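Local coordinates for flagellar biosynthetic protein FliP (Thermotoga maritima MSB8, PDB 5H72) that probably takes part in flagellum-specific protein export as a membrane component of the type III export gate, represented here by its periplasmic domain, at residues 23-26 and 27-31; 62-65 and 66-69. One frame throughout, in Å; residues are numbered along the deposited sequence.

Contact 1 of 2, residues 23-26 and 27-31; sequences QRVN and TRIRE
Thr27 takes hold of the carbonyl oxygen of Gln23 twice: Thr27 N donates to Gln23 O at 3.0 Å, and the hydroxyl Thr27 OG1 donates to the same oxygen at 2.9 Å. The two donors arrive from opposite faces of the Gln23 carbonyl plane, each tilted out of it. A chi1 of -62° brings OG1 beside the threonine's own backbone N, where it can fold back onto the preceding turn. One turn of helix also separates Val25 from Ile29. Their side chains meet at an angle, Val25 CG1 to Ile29 CD1 at 3.7 Å, while Ile29 CG1 packs against Val25 O at 3.1 Å. Asn26 and Arg30 run side by side and point the same way, with Asn26 ND2 3.8 Å from Arg30 CD and the amide and guanidinium planes 39° apart. All of this is i to i+4 packing inside the long helix 17-39, whose ladder of main-chain bonds includes Arg30 N to Asn26 O at 2.9 Å. Further out, Arg28 NH2 forms a salt bridge with Glu31 OE1 at 2.9 Å; the oxygen lies at the guanidinium edge, close to its plane, and uses its anti lone pair. Arg28 NH1 meanwhile makes salt bridges with Glu76 and Glu36 of the second subunit, so carboxylates from both chains fix this guanidinium. The polar ends of Asn26 and Arg30 both find Asn65 of the same chain. Phe81 of the second subunit packs on Arg24 and Val25.

Contact 2 of 2, residues 62-65 and 66-69; sequences EAPN and AVLI
Main-chain hydrogen bonds from Val67, Leu68 and Ile69 close the first turn of the helix on Pro64 and Asn65. Pro64 O accepts two of them: Leu68 N lies in its carbonyl plane at 2.8 Å with a nearly straight N-H...O angle of 169°, whereas Val67 N, at 2.9 Å, sits above that plane, 50° out of it. Asn65 O receives Ile69 N at 2.9 Å. Pro64 is the N-cap residue of helix 65-80, and the chain changes here from extended to helical. The apolar contacts lie around this start. Ala63 CB approaches Val67 CG1 at 4.0 Å, and the other valine branch, CG2, reaches Pro64 CG at 4.1 Å, so Val67 uses both methyls against the incoming loop. Val46 and Leu49 of helix 43-52 also touch Val67, burying it between loop and helix. On another side of the turn Ile69 CD1 rests 3.8 Å from Asn65 CB, and Leu68 CD2 is 4.1 Å from Asn65 OD1. The Asn65 side chain bonds to helix 17-39. Its CG stands beside the backbone N and anti to the carbonyl carbon (chi1 -76°), which swings the amide toward that helix: OD1 accepts from Arg30 NH1, while ND2 donates to Asn26 OD1. Both ends of the amide are thereby engaged, which fixes its rotation, and Ala63 O accepts from Arg30 NH2 beside it.

Overall arrangement
Contact 1 comes first along the chain, within helix 17-39; contact 2 follows after helix 43-52, where a loop leads into helix 65-80. Their centres lie about 12 Å apart, and they touch directly. Polar links between helix 17-39 and the start of helix 65-80 join them, and Arg30 NH1 packs on Leu68 CD2 at 3.6 Å. The middle of the first helix is thus tied to the beginning of the last in this mainly helical periplasmic domain. Contact 1 faces both the second subunit and the start of helix 65-80, whereas no other chain of the assembly touches contact 2.

Contact 1 of 2, residues 23-26 and 27-31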
loop_
_atom_site.group_PDB
_atom_site.type_symbol
_atom_site.label_atom_id
_atom_site.label_comp_id
_atom_site.label_asym_id
_atom_site.label_seq_id
_atom_site.Cartn_x
_atom_site.Cartn_y
_atom_site.Cartn_z
ATOM N N GLN A 23 12.613 9.368 5.366
ATOM C CA GLN A 23 12.148 10.040 6.571
ATOM C C GLN A 23 11.054 11.063 6.248
ATOM O O GLN A 23 10.091 11.224 6.997
ATOM C CB GLN A 23 13.316 10.722 7.278
ATOM C CG GLN A 23 13.846 9.944 8.475
ATOM C CD GLN A 23 12.898 9.981 9.669
ATOM O OE1 GLN A 23 11.977 9.162 9.778
ATOM N NE2 GLN A 23 13.118 10.935 10.570
ATOM N N ARG A 24 11.213 11.753 5.127
ATOM C CA ARG A 24 10.183 12.655 4.657
ATOM C C ARG A 24 8.905 11.886 4.349
ATOM O O ARG A 24 7.805 12.329 4.710
ATOM C CB ARG A 24 10.645 13.414 3.416
ATOM C CG ARG A 24 11.813 14.356 3.652
ATOM C CD ARG A 24 11.398 15.584 4.423
ATOM N NE ARG A 24 12.173 16.743 3.992
ATOM C CZ ARG A 24 11.644 17.916 3.660
ATOM N NH1 ARG A 24 10.331 18.096 3.716
ATOM N NH2 ARG A 24 12.431 18.913 3.274
ATOM N N VAL A 25 9.050 10.735 3.689
ATOM C CA VAL A 25 7.897 9.928 3.301
ATOM C C VAL A 25 7.257 9.288 4.530
ATOM O O VAL A 25 6.036 9.171 4.602
ATOM C CB VAL A 25 8.281 8.846 2.250
ATOM C CG1 VAL A 25 7.132 7.884 2.005
ATOM C CG2 VAL A 25 8.702 9.510 0.949
ATOM N N ASN A 26 8.069 8.909 5.513
ATOM C CA ASN A 26 7.540 8.388 6.776
ATOM C C ASN A 26 6.699 9.448 7.496
ATOM O O ASN A 26 5.596 9.165 7.973
ATOM C CB ASN A 26 8.680 7.894 7.682
ATOM C CG ASN A 26 8.186 7.389 9.044
ATOM O OD1 ASN A 26 7.538 6.346 9.138
ATOM N ND2 ASN A 26 8.516 8.119 10.107
ATOM N N THR A 27 7.214 10.672 7.548
ATOM C CA THR A 27 6.522 11.771 8.208
ATOM C C THR A 27 5.195 12.051 7.514
ATOM O O THR A 27 4.164 12.197 8.169
ATOM C CB THR A 27 7.379 13.052 8.231
ATOM O OG1 THR A 27 8.582 12.804 8.970
ATOM C CG2 THR A 27 6.627 14.192 8.884
ATOM N N ARG A 28 5.214 12.098 6.188
ATOM C CA ARG A 28 4.000 12.342 5.416
ATOM C C ARG A 28 2.940 11.274 5.696
ATOM O O ARG A 28 1.774 11.575 5.905
ATOM C CB ARG A 28 4.326 12.395 3.922
ATOM C CG ARG A 28 3.126 12.536 3.009
ATOM C CD ARG A 28 2.714 13.996 2.781
ATOM N NE ARG A 28 2.198 14.661 3.980
ATOM C CZ ARG A 28 0.917 14.676 4.345
ATOM N NH1 ARG A 28 0.002 14.046 3.616
ATOM N NH2 ARG A 28 0.545 15.326 5.441
ATOM N N ILE A 29 3.361 10.019 5.732
ATOM C CA ILE A 29 2.430 8.914 5.949
ATOM C C ILE A 29 1.884 8.934 7.374
ATOM O O ILE A 29 0.694 8.719 7.576
ATOM C CB ILE A 29 3.096 7.559 5.642
ATOM C CG1 ILE A 29 3.450 7.499 4.156
ATOM C CG2 ILE A 29 2.174 6.411 5.994
ATOM C CD1 ILE A 29 4.284 6.298 3.773
ATOM N N ARG A 30 2.739 9.212 8.358
ATOM C CA ARG A 30 2.264 9.380 9.734
ATOM C C ARG A 30 1.221 10.478 9.819
ATOM O O ARG A 30 0.172 10.294 10.436
ATOM C CB ARG A 30 3.417 9.704 10.685
ATOM C CG ARG A 30 4.279 8.498 11.032
ATOM C CD ARG A 30 5.337 8.871 12.056
ATOM N NE ARG A 30 4.758 9.315 13.319
ATOM C CZ ARG A 30 4.398 8.494 14.302
ATOM N NH1 ARG A 30 4.552 7.186 14.168
ATOM N NH2 ARG A 30 3.884 8.975 15.421
ATOM N N GLU A 31 1.506 11.608 9.178
ATOM C CA GLU A 31 0.603 12.764 9.209
ATOM C C GLU A 31 -0.773 12.465 8.607
ATOM O O GLU A 31 -1.779 12.911 9.152
ATOM C CB GLU A 31 1.234 13.970 8.487
ATOM C CG GLU A 31 2.330 14.682 9.283
ATOM C CD GLU A 31 2.938 15.884 8.542
ATOM O OE1 GLU A 31 2.551 16.144 7.376
ATOM O OE2 GLU A 31 3.808 16.576 9.132
#

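Contact 2 of 2, residues 62-65 and 66-69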
loop_
_atom_site.group_PDB
_atom_site.type_symbol
_atom_site.label_atom_id
_atom_site.label_comp_id
_atom_site.label_asym_id
_atom_site.label_seq_id
_atom_site.Cartn_x
_atom_site.Cartn_y
_atom_site.Cartn_z
ATOM N N GLU A 62 2.360 10.354 19.507
ATOM C CA GLU A 62 3.484 9.687 20.165
ATOM C C GLU A 62 3.472 8.169 19.935
ATOM O O GLU A 62 4.393 7.470 20.343
ATOM C CB GLU A 62 3.479 9.989 21.666
ATOM C CG GLU A 62 3.459 11.477 22.009
ATOM C CD GLU A 62 3.070 11.749 23.462
ATOM O OE1 GLU A 62 2.623 10.806 24.160
ATOM O OE2 GLU A 62 3.210 12.913 23.906
ATOM N N ALA A 63 2.432 7.653 19.291
ATOM C CA ALA A 63 2.394 6.227 19.000
ATOM C C ALA A 63 3.395 5.877 17.903
ATOM O O ALA A 63 3.453 6.546 16.870
ATOM C CB ALA A 63 1.002 5.796 18.597
ATOM N N PRO A 64 4.203 4.837 18.137
ATOM C CA PRO A 64 5.109 4.329 17.101
ATOM C C PRO A 64 4.316 3.698 15.951
ATOM O O PRO A 64 3.130 3.395 16.105
ATOM C CB PRO A 64 5.943 3.278 17.846
ATOM C CG PRO A 64 5.031 2.806 18.945
ATOM C CD PRO A 64 4.267 4.036 19.373
ATOM N N ASN A 65 4.964 3.500 14.811
ATOM C CA ASN A 65 4.256 2.980 13.654
ATOM C C ASN A 65 3.672 1.587 13.899
ATOM O O ASN A 65 2.645 1.239 13.324
ATOM C CB ASN A 65 5.177 2.978 12.435
ATOM C CG ASN A 65 5.370 4.367 11.850
ATOM O OD1 ASN A 65 4.526 5.248 12.017
ATOM N ND2 ASN A 65 6.483 4.570 11.162
ATOM N N ALA A 66 4.297 0.803 14.774
ATOM C CA ALA A 66 3.792 -0.539 15.092
ATOM C C ALA A 66 2.409 -0.493 15.726
ATOM O O ALA A 66 1.673 -1.489 15.709
ATOM C CB ALA A 66 4.760 -1.272 16.013
ATOM N N VAL A 67 2.064 0.659 16.291
ATOM C CA VAL A 67 0.757 0.884 16.874
ATOM C C VAL A 67 -0.098 1.712 15.931
ATOM O O VAL A 67 -1.271 1.409 15.696
ATOM C CB VAL A 67 0.869 1.629 18.244
ATOM C CG1 VAL A 67 -0.482 2.134 18.707
ATOM C CG2 VAL A 67 1.505 0.730 19.288
ATOM N N LEU A 68 0.498 2.774 15.398
ATOM C CA LEU A 68 -0.233 3.739 14.580
ATOM C C LEU A 68 -0.814 3.098 13.317
ATOM O O LEU A 68 -1.979 3.286 13.001
ATOM C CB LEU A 68 0.674 4.912 14.211
ATOM C CG LEU A 68 0.051 6.134 13.523
ATOM C CD1 LEU A 68 -1.068 6.743 14.372
ATOM C CD2 LEU A 68 1.125 7.173 13.225
ATOM N N ILE A 69 -0.006 2.316 12.613
ATOM C CA ILE A 69 -0.450 1.728 11.354
ATOM C C ILE A 69 -1.607 0.733 11.536
ATOM O O ILE A 69 -2.595 0.824 10.810
ATOM C CB ILE A 69 0.738 1.057 10.607
ATOM C CG1 ILE A 69 1.764 2.122 10.229
ATOM C CG2 ILE A 69 0.255 0.344 9.360
ATOM C CD1 ILE A 69 3.022 1.561 9.664
#